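PDB 6FDF: tRNA (cytosine(38)-C(5))-methyltransferase from Schizosaccharomyces pombe, which methylates carbon 5 of cytosine 38 in the anticodon loop of tRNA(Asp), and less efficiently of tRNA(Glu), using S-adenosyl-L-methionine as methyl donor. Local coordinates for residues Gln45-Tyr50 against Lys56-Met61; Leu172-Phe177 against Leu329-Phe334. All coordinates share one frame; numbering follows the deposited sequence.

Contact 1: residues Gln45-Tyr50 against Lys56-Met61; sequences QANEIY and KLAKHM
The methyl group of A58 sits between two helix side chains, N47 and Y50, and this is where the packing is closest. A58 CB lies 3.6 Å from N47 OD1, and from the next turn of the helix Y50 CD1 approaches the same methyl at 3.8 Å. The shortest CA separation also falls here, 5.5 Å between N47 CA and A58 CA, a spacing that a small residue such as alanine permits. A chi1 of -171° turns the Y50 ring away from its own backbone N, so that it slants across the start of the strand; A58 CB and L57 CB both lie oblique to it, Y50 CE1 reaching L57 CB at 3.9 Å. The ring's hydroxyl is occupied elsewhere, hydrogen-bonded to E15 and H24.

Helix 44-54 and strand 58-60 are the second and third elements of a beta-alpha-beta unit that starts with strand 34-41, as in the Rossmann-like fold of class I methyltransferases. Their short axes pass 8.2 Å apart at 160°, so the helix runs nearly antiparallel to the edge strand that follows it. No hydrogen bond links the two segments directly. Instead, OD1 of N51, the residue after Y50 on the helix, accepts bonds from the backbone N of L57 and A58.

Toward H60 the fit slackens and solvent comes closer. N47 ND2 stands 3.7 Å from H60 N and 4.0 Å from H60 CB, contacts without a bond; this amide nitrogen donates to the carbonyl of D41 on strand 34-41. K59 and H60 are exposed, and the K59 side chain sets off away from the helix.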
ATOM      1  N   GLN A  45      16.150   3.710   3.464  1.00 41.61           N
ATOM      2  CA  GLN A  45      15.419   3.478   4.707  1.00 42.18           C
ATOM      3  C   GLN A  45      14.404   2.353   4.542  1.00 40.32           C
ATOM      4  O   GLN A  45      14.244   1.517   5.439  1.00 39.18           O
ATOM      5  CB  GLN A  45      14.742   4.765   5.178  1.00 50.50           C
ATOM      6  CG  GLN A  45      15.729   5.847   5.593  1.00 61.11           C
ATOM      7  CD  GLN A  45      15.058   7.042   6.236  1.00 72.29           C
ATOM      8  OE1 GLN A  45      15.053   7.179   7.461  1.00 76.00           O
ATOM      9  NE2 GLN A  45      14.480   7.912   5.415  1.00 76.76           N
ATOM     10  N   ALA A  46      13.703   2.321   3.405  1.00 35.73           N
ATOM     11  CA  ALA A  46      12.793   1.213   3.125  1.00 35.89           C
ATOM     12  C   ALA A  46      13.554  -0.103   3.074  1.00 35.14           C
ATOM     13  O   ALA A  46      13.121  -1.114   3.641  1.00 34.39           O
ATOM     14  CB  ALA A  46      12.057   1.454   1.808  1.00 30.83           C
ATOM     15  N   ASN A  47      14.691  -0.107   2.374  1.00 30.67           N
ATOM     16  CA  ASN A  47      15.479  -1.327   2.226  1.00 31.84           C
ATOM     17  C   ASN A  47      15.986  -1.827   3.571  1.00 37.83           C
ATOM     18  O   ASN A  47      16.079  -3.040   3.799  1.00 37.41           O
ATOM     19  CB  ASN A  47      16.657  -1.075   1.286  1.00 35.64           C
ATOM     20  CG  ASN A  47      16.223  -0.868  -0.141  1.00 33.73           C
ATOM     21  OD1 ASN A  47      15.103  -1.201  -0.510  1.00 32.96           O
ATOM     22  ND2 ASN A  47      17.116  -0.329  -0.960  1.00 36.40           N
ATOM     23  N   GLU A  48      16.352  -0.903   4.463  1.00 36.41           N
ATOM     24  CA  GLU A  48      16.787  -1.288   5.802  1.00 41.94           C
ATOM     25  C   GLU A  48      15.681  -2.030   6.547  1.00 40.05           C
ATOM     26  O   GLU A  48      15.924  -3.091   7.138  1.00 41.25           O
ATOM     27  CB  GLU A  48      17.239  -0.053   6.582  1.00 42.85           C
ATOM     28  CG  GLU A  48      17.771  -0.352   7.969  1.00 57.57           C
ATOM     29  CD  GLU A  48      18.334   0.881   8.653  1.00 67.64           C
ATOM     30  OE1 GLU A  48      18.545   0.840   9.881  1.00 70.52           O
ATOM     31  OE2 GLU A  48      18.561   1.896   7.958  1.00 70.38           O
ATOM     32  N   ILE A  49      14.458  -1.486   6.530  1.00 35.94           N
ATOM     33  CA  ILE A  49      13.324  -2.177   7.141  1.00 35.69           C
ATOM     34  C   ILE A  49      13.028  -3.479   6.407  1.00 35.70           C
ATOM     35  O   ILE A  49      12.775  -4.514   7.036  1.00 38.34           O
ATOM     36  CB  ILE A  49      12.087  -1.256   7.177  1.00 36.41           C
ATOM     37  CG1 ILE A  49      12.389   0.016   7.977  1.00 37.69           C
ATOM     38  CG2 ILE A  49      10.867  -1.990   7.730  1.00 33.35           C
ATOM     39  CD1 ILE A  49      12.754  -0.259   9.416  1.00 43.34           C
ATOM     40  N   TYR A  50      13.087  -3.463   5.073  1.00 34.79           N
ATOM     41  CA  TYR A  50      12.789  -4.680   4.318  1.00 35.22           C
ATOM     42  C   TYR A  50      13.721  -5.810   4.741  1.00 37.54           C
ATOM     43  O   TYR A  50      13.280  -6.920   5.064  1.00 36.82           O
ATOM     44  CB  TYR A  50      12.891  -4.431   2.805  1.00 31.38           C
ATOM     45  CG  TYR A  50      12.370  -5.603   1.987  1.00 32.59           C
ATOM     46  CD1 TYR A  50      13.087  -6.799   1.901  1.00 33.62           C
ATOM     47  CD2 TYR A  50      11.158  -5.523   1.315  1.00 31.31           C
ATOM     48  CE1 TYR A  50      12.601  -7.882   1.176  1.00 36.44           C
ATOM     49  CE2 TYR A  50      10.671  -6.593   0.577  1.00 28.90           C
ATOM     50  CZ  TYR A  50      11.393  -7.770   0.519  1.00 32.80           C
ATOM     51  OH  TYR A  50      10.905  -8.833  -0.210  1.00 33.51           O
ATOM     52  N   LYS A  56      17.954 -10.449   3.681  1.00 43.21           N
ATOM     53  CA  LYS A  56      18.698  -9.536   2.811  1.00 43.27           C
ATOM     54  C   LYS A  56      18.337  -9.828   1.358  1.00 39.97           C
ATOM     55  O   LYS A  56      19.042 -10.532   0.629  1.00 45.53           O
ATOM     56  CB  LYS A  56      20.194  -9.653   3.063  1.00 55.31           C
ATOM     57  CG  LYS A  56      20.564  -9.424   4.514  1.00 66.77           C
ATOM     58  CD  LYS A  56      22.060  -9.501   4.733  1.00 69.13           C
ATOM     59  CE  LYS A  56      22.409  -9.220   6.183  1.00 69.07           C
ATOM     60  NZ  LYS A  56      23.883  -9.252   6.404  1.00 73.84           N
ATOM     61  N   LEU A  57      17.202  -9.268   0.940  1.00 38.05           N
ATOM     62  CA  LEU A  57      16.698  -9.400  -0.418  1.00 33.39           C
ATOM     63  C   LEU A  57      16.551  -8.076  -1.155  1.00 37.22           C
ATOM     64  O   LEU A  57      16.458  -8.086  -2.389  1.00 37.26           O
ATOM     65  CB  LEU A  57      15.336 -10.111  -0.420  1.00 37.88           C
ATOM     66  CG  LEU A  57      15.311 -11.501   0.220  1.00 34.70           C
ATOM     67  CD1 LEU A  57      13.865 -11.991   0.342  1.00 38.46           C
ATOM     68  CD2 LEU A  57      16.153 -12.471  -0.594  1.00 38.07           C
ATOM     69  N   ALA A  58      16.527  -6.948  -0.445  1.00 36.10           N
ATOM     70  CA  ALA A  58      16.250  -5.652  -1.053  1.00 32.01           C
ATOM     71  C   ALA A  58      17.551  -5.031  -1.539  1.00 37.61           C
ATOM     72  O   ALA A  58      18.541  -4.990  -0.798  1.00 41.13           O
ATOM     73  CB  ALA A  58      15.554  -4.720  -0.062  1.00 36.88           C
ATOM     74  N   LYS A  59      17.545  -4.551  -2.780  1.00 37.53           N
ATOM     75  CA  LYS A  59      18.706  -3.914  -3.385  1.00 43.04           C
ATOM     76  C   LYS A  59      18.394  -2.492  -3.827  1.00 39.11           C
ATOM     77  O   LYS A  59      17.294  -2.202  -4.313  1.00 34.79           O
ATOM     78  CB  LYS A  59      19.188  -4.718  -4.602  1.00 51.54           C
ATOM     79  CG  LYS A  59      20.046  -5.926  -4.269  1.00 68.12           C
ATOM     80  CD  LYS A  59      21.497  -5.531  -4.030  1.00 75.00           C
ATOM     81  CE  LYS A  59      22.208  -6.535  -3.135  1.00 75.29           C
ATOM     82  NZ  LYS A  59      22.855  -5.874  -1.969  1.00 75.69           N
ATOM     83  N   HIS A  60      19.368  -1.608  -3.627  1.00 41.75           N
ATOM     84  CA  HIS A  60      19.259  -0.211  -4.026  1.00 43.78           C
ATOM     85  C   HIS A  60      19.501  -0.112  -5.527  1.00 42.09           C
ATOM     86  O   HIS A  60      20.625  -0.325  -5.995  1.00 41.31           O
ATOM     87  CB  HIS A  60      20.260   0.646  -3.256  1.00 46.08           C
ATOM     88  CG  HIS A  60      20.116   2.112  -3.513  1.00 60.61           C
ATOM     89  ND1 HIS A  60      20.594   2.717  -4.657  1.00 65.66           N
ATOM     90  CD2 HIS A  60      19.533   3.094  -2.785  1.00 64.68           C
ATOM     91  CE1 HIS A  60      20.322   4.009  -4.616  1.00 67.49           C
ATOM     92  NE2 HIS A  60      19.678   4.264  -3.491  1.00 62.40           N
ATOM     93  N   MET A  61      18.465   0.234  -6.282  1.00 38.13           N
ATOM     94  CA  MET A  61      18.607   0.338  -7.726  1.00 40.51           C
ATOM     95  C   MET A  61      17.486   1.206  -8.280  1.00 43.85           C
ATOM     96  O   MET A  61      16.342   1.104  -7.835  1.00 40.46           O
ATOM     97  CB  MET A  61      18.592  -1.053  -8.369  1.00 42.80           C
ATOM     98  CG  MET A  61      18.494  -1.066  -9.874  1.00 57.75           C
ATOM     99  SD  MET A  61      18.992  -2.656 -10.561  1.00 61.10           S
ATOM    100  CE  MET A  61      18.946  -3.718  -9.114  1.00 52.20           C
TER

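Contact 2: residues Leu172-Phe177 against Leu329-Phe334; sequences LARLNF and LEPLNF
The C-terminal end of strand 168-175, an antiparallel member of the central sheet, meets the C-terminal tail just after helix 318-328, where residues 330-332 form a short 3-10 turn. The contact rests on R174 and P331. The R174 chain is extended from CG to NE (chi2 172°, chi3 173°), which carries its guanidinium across to the proline. P331 CD lies over one face of that group, 3.3 Å above the plane and displaced toward the rim, with NH1 of R174 3.5 Å from P331 CD. P331 CG stands 3.6 Å from R174 CZ, so CD and CG of the proline both rest against the flat cation.

In the guanidinium plane, a water accepts from R174 NH1 at 2.8 Å and donates to E330 OE1. It bridges charges whose direct separation, 4.4 Å from R174 NH1 to E330 OE1, is too long for a salt bridge. NE and NH1 also bond the carbonyls of L328 and L327 at the helix C-terminus, and W181 makes a cation-pi contact with the arginine. A leucine in place of R174 would probably leave those two carbonyls without their donors and E330 without its water-mediated counter-charge. R174 NH2 lies 3.2 Å above one face of the F177 ring. Arginine bonding to the last carbonyls of a helix is a form of C-terminal helix capping, here tying the closing helix to the sheet of a Rossmann-like methyltransferase.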
ATOM      1  N   LEU A 172      -4.374  -6.877 -12.525  1.00 29.37           N
ATOM      2  CA  LEU A 172      -3.939  -8.269 -12.453  1.00 28.92           C
ATOM      3  C   LEU A 172      -3.845  -8.794 -13.874  1.00 26.14           C
ATOM      4  O   LEU A 172      -4.829  -8.736 -14.619  1.00 30.41           O
ATOM      5  CB  LEU A 172      -4.924  -9.117 -11.638  1.00 30.40           C
ATOM      6  CG  LEU A 172      -4.848  -9.085 -10.108  1.00 32.16           C
ATOM      7  CD1 LEU A 172      -5.105  -7.692  -9.555  1.00 37.19           C
ATOM      8  CD2 LEU A 172      -5.841 -10.077  -9.519  1.00 32.82           C
ATOM      9  N   ALA A 173      -2.674  -9.315 -14.251  1.00 27.14           N
ATOM     10  CA  ALA A 173      -2.433  -9.751 -15.623  1.00 30.33           C
ATOM     11  C   ALA A 173      -1.925 -11.185 -15.634  1.00 28.92           C
ATOM     12  O   ALA A 173      -0.999 -11.518 -14.889  1.00 29.91           O
ATOM     13  CB  ALA A 173      -1.420  -8.834 -16.331  1.00 29.08           C
ATOM     14  N   ARG A 174      -2.536 -12.027 -16.469  1.00 30.29           N
ATOM     15  CA  ARG A 174      -2.070 -13.386 -16.721  1.00 30.73           C
ATOM     16  C   ARG A 174      -1.668 -13.516 -18.181  1.00 27.31           C
ATOM     17  O   ARG A 174      -2.459 -13.190 -19.074  1.00 32.69           O
ATOM     18  CB  ARG A 174      -3.152 -14.429 -16.414  1.00 32.97           C
ATOM     19  CG  ARG A 174      -3.622 -14.491 -14.976  1.00 32.88           C
ATOM     20  CD  ARG A 174      -4.814 -15.415 -14.889  1.00 32.65           C
ATOM     21  NE  ARG A 174      -5.237 -15.671 -13.515  1.00 35.26           N
ATOM     22  CZ  ARG A 174      -6.399 -16.237 -13.193  1.00 37.81           C
ATOM     23  NH1 ARG A 174      -6.724 -16.424 -11.917  1.00 37.38           N
ATOM     24  NH2 ARG A 174      -7.247 -16.606 -14.150  1.00 41.24           N
ATOM     25  N   LEU A 175      -0.455 -14.012 -18.421  1.00 29.96           N
ATOM     26  CA  LEU A 175       0.006 -14.263 -19.782  1.00 31.78           C
ATOM     27  C   LEU A 175      -0.784 -15.401 -20.427  1.00 34.31           C
ATOM     28  O   LEU A 175      -0.991 -16.453 -19.812  1.00 35.36           O
ATOM     29  CB  LEU A 175       1.496 -14.597 -19.763  1.00 31.07           C
ATOM     30  CG  LEU A 175       2.181 -14.810 -21.113  1.00 31.85           C
ATOM     31  CD1 LEU A 175       2.259 -13.510 -21.902  1.00 36.17           C
ATOM     32  CD2 LEU A 175       3.568 -15.376 -20.884  1.00 32.90           C
ATOM     33  N   ASN A 176      -1.213 -15.184 -21.674  1.00 30.65           N
ATOM     34  CA  ASN A 176      -1.856 -16.210 -22.507  1.00 35.69           C
ATOM     35  C   ASN A 176      -2.967 -16.961 -21.767  1.00 42.42           C
ATOM     36  O   ASN A 176      -3.024 -18.193 -21.762  1.00 43.19           O
ATOM     37  CB  ASN A 176      -0.816 -17.193 -23.057  1.00 41.45           C
ATOM     38  CG  ASN A 176       0.234 -16.515 -23.927  1.00 43.58           C
ATOM     39  OD1 ASN A 176       1.420 -16.850 -23.868  1.00 45.03           O
ATOM     40  ND2 ASN A 176      -0.201 -15.572 -24.754  1.00 40.25           N
ATOM     41  N   PHE A 177      -3.876 -16.210 -21.148  1.00 40.01           N
ATOM     42  CA  PHE A 177      -5.015 -16.790 -20.444  1.00 40.91           C
ATOM     43  C   PHE A 177      -6.298 -16.435 -21.186  1.00 41.00           C
ATOM     44  O   PHE A 177      -6.588 -15.252 -21.394  1.00 40.56           O
ATOM     45  CB  PHE A 177      -5.079 -16.299 -18.997  1.00 39.35           C
ATOM     46  CG  PHE A 177      -6.314 -16.740 -18.268  1.00 41.56           C
ATOM     47  CD1 PHE A 177      -6.425 -18.039 -17.794  1.00 43.44           C
ATOM     48  CD2 PHE A 177      -7.367 -15.864 -18.059  1.00 41.16           C
ATOM     49  CE1 PHE A 177      -7.563 -18.457 -17.128  1.00 44.35           C
ATOM     50  CE2 PHE A 177      -8.507 -16.274 -17.393  1.00 44.48           C
ATOM     51  CZ  PHE A 177      -8.604 -17.573 -16.923  1.00 44.72           C
ATOM     52  N   LEU A 329      -2.958 -16.027  -8.882  1.00 31.15           N
ATOM     53  CA  LEU A 329      -2.126 -17.207  -9.068  1.00 34.44           C
ATOM     54  C   LEU A 329      -2.911 -18.518  -9.076  1.00 34.17           C
ATOM     55  O   LEU A 329      -2.291 -19.584  -9.007  1.00 39.86           O
ATOM     56  CB  LEU A 329      -1.052 -17.261  -7.978  1.00 32.02           C
ATOM     57  CG  LEU A 329      -0.144 -16.034  -7.899  1.00 33.69           C
ATOM     58  CD1 LEU A 329       0.773 -16.155  -6.699  1.00 33.05           C
ATOM     59  CD2 LEU A 329       0.648 -15.881  -9.190  1.00 32.57           C
ATOM     60  N   GLU A 330      -4.243 -18.473  -9.149  1.00 34.90           N
ATOM     61  CA  GLU A 330      -5.025 -19.711  -9.178  1.00 36.17           C
ATOM     62  C   GLU A 330      -4.593 -20.703 -10.255  1.00 40.96           C
ATOM     63  O   GLU A 330      -4.554 -21.908  -9.951  1.00 42.76           O
ATOM     64  CB  GLU A 330      -6.524 -19.399  -9.318  1.00 37.21           C
ATOM     65  CG  GLU A 330      -7.113 -18.770  -8.065  1.00 41.85           C
ATOM     66  CD  GLU A 330      -8.625 -18.674  -8.089  1.00 43.85           C
ATOM     67  OE1 GLU A 330      -9.226 -18.777  -9.176  1.00 49.23           O
ATOM     68  OE2 GLU A 330      -9.214 -18.494  -7.004  1.00 46.58           O
ATOM     69  N   PRO A 331      -4.280 -20.305 -11.498  1.00 42.33           N
ATOM     70  CA  PRO A 331      -3.901 -21.312 -12.507  1.00 48.18           C
ATOM     71  C   PRO A 331      -2.641 -22.089 -12.161  1.00 53.35           C
ATOM     72  O   PRO A 331      -2.337 -23.068 -12.856  1.00 54.58           O
ATOM     73  CB  PRO A 331      -3.699 -20.481 -13.783  1.00 48.49           C
ATOM     74  CG  PRO A 331      -4.521 -19.262 -13.567  1.00 42.87           C
ATOM     75  CD  PRO A 331      -4.365 -18.962 -12.105  1.00 40.19           C
ATOM     76  N   LEU A 332      -1.901 -21.692 -11.123  1.00 44.74           N
ATOM     77  CA  LEU A 332      -0.707 -22.425 -10.729  1.00 49.30           C
ATOM     78  C   LEU A 332      -1.033 -23.647  -9.882  1.00 57.01           C
ATOM     79  O   LEU A 332      -0.153 -24.491  -9.681  1.00 58.25           O
ATOM     80  CB  LEU A 332       0.251 -21.507  -9.966  1.00 44.06           C
ATOM     81  CG  LEU A 332       0.922 -20.429 -10.819  1.00 44.42           C
ATOM     82  CD1 LEU A 332       1.753 -19.493  -9.957  1.00 46.01           C
ATOM     83  CD2 LEU A 332       1.784 -21.082 -11.890  1.00 44.26           C
ATOM     84  N   ASN A 333      -2.269 -23.754  -9.397  1.00 59.06           N
ATOM     85  CA  ASN A 333      -2.778 -24.938  -8.705  1.00 69.80           C
ATOM     86  C   ASN A 333      -1.884 -25.325  -7.527  1.00 75.06           C
ATOM     87  O   ASN A 333      -1.331 -26.423  -7.458  1.00 83.26           O
ATOM     88  CB  ASN A 333      -2.940 -26.106  -9.681  1.00 72.65           C
ATOM     89  CG  ASN A 333      -4.369 -26.266 -10.166  1.00 75.71           C
ATOM     90  OD1 ASN A 333      -5.121 -25.294 -10.250  1.00 85.97           O
ATOM     91  ND2 ASN A 333      -4.749 -27.496 -10.487  1.00 65.91           N
ATOM     92  N   PHE A 334      -1.759 -24.394  -6.587  1.00 72.70           N
ATOM     93  CA  PHE A 334      -0.998 -24.641  -5.369  1.00 70.82           C
ATOM     94  C   PHE A 334      -1.875 -25.314  -4.317  1.00 75.57           C
ATOM     95  O   PHE A 334      -1.762 -25.028  -3.125  1.00 78.85           O
ATOM     96  CB  PHE A 334      -0.419 -23.336  -4.817  1.00 69.30           C
ATOM     97  CG  PHE A 334       0.684 -22.759  -5.658  1.00 68.26           C
ATOM     98  CD1 PHE A 334       1.482 -23.580  -6.440  1.00 70.30           C
ATOM     99  CD2 PHE A 334       0.925 -21.395  -5.667  1.00 67.10           C
ATOM    100  CE1 PHE A 334       2.499 -23.052  -7.215  1.00 67.64           C
ATOM    101  CE2 PHE A 334       1.941 -20.860  -6.440  1.00 64.88           C
ATOM    102  CZ  PHE A 334       2.728 -21.690  -7.215  1.00 63.28           C
TER
HETATM  103  O   HOH W   1      -9.451 -16.999 -11.326  1.00 43.20           O

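In the fold
Both contacts reach the same seven-stranded sheet: contact 1 at edge strand 58-60, contact 2 at strand 168-175, flanked by strands 121-127 and 148-155. Their centres are 28 Å apart. Both are partly buried, but in contact 1 three of six touching residues are buried (N47, Y50, A58), in contact 2 only R174, with E330 and P331 exposed. Contact 1 joins neighbours in sequence by packing the Y50 ring and the N47 amide against the A58 methyl, without a hydrogen bond; segment 56-61 also holds M61, which touches S-adenosyl-L-homocysteine but takes no part in the packing. Contact 2, centred 22 Å from the chain's centre against 17 Å, brings charge and water to the C-terminal tail.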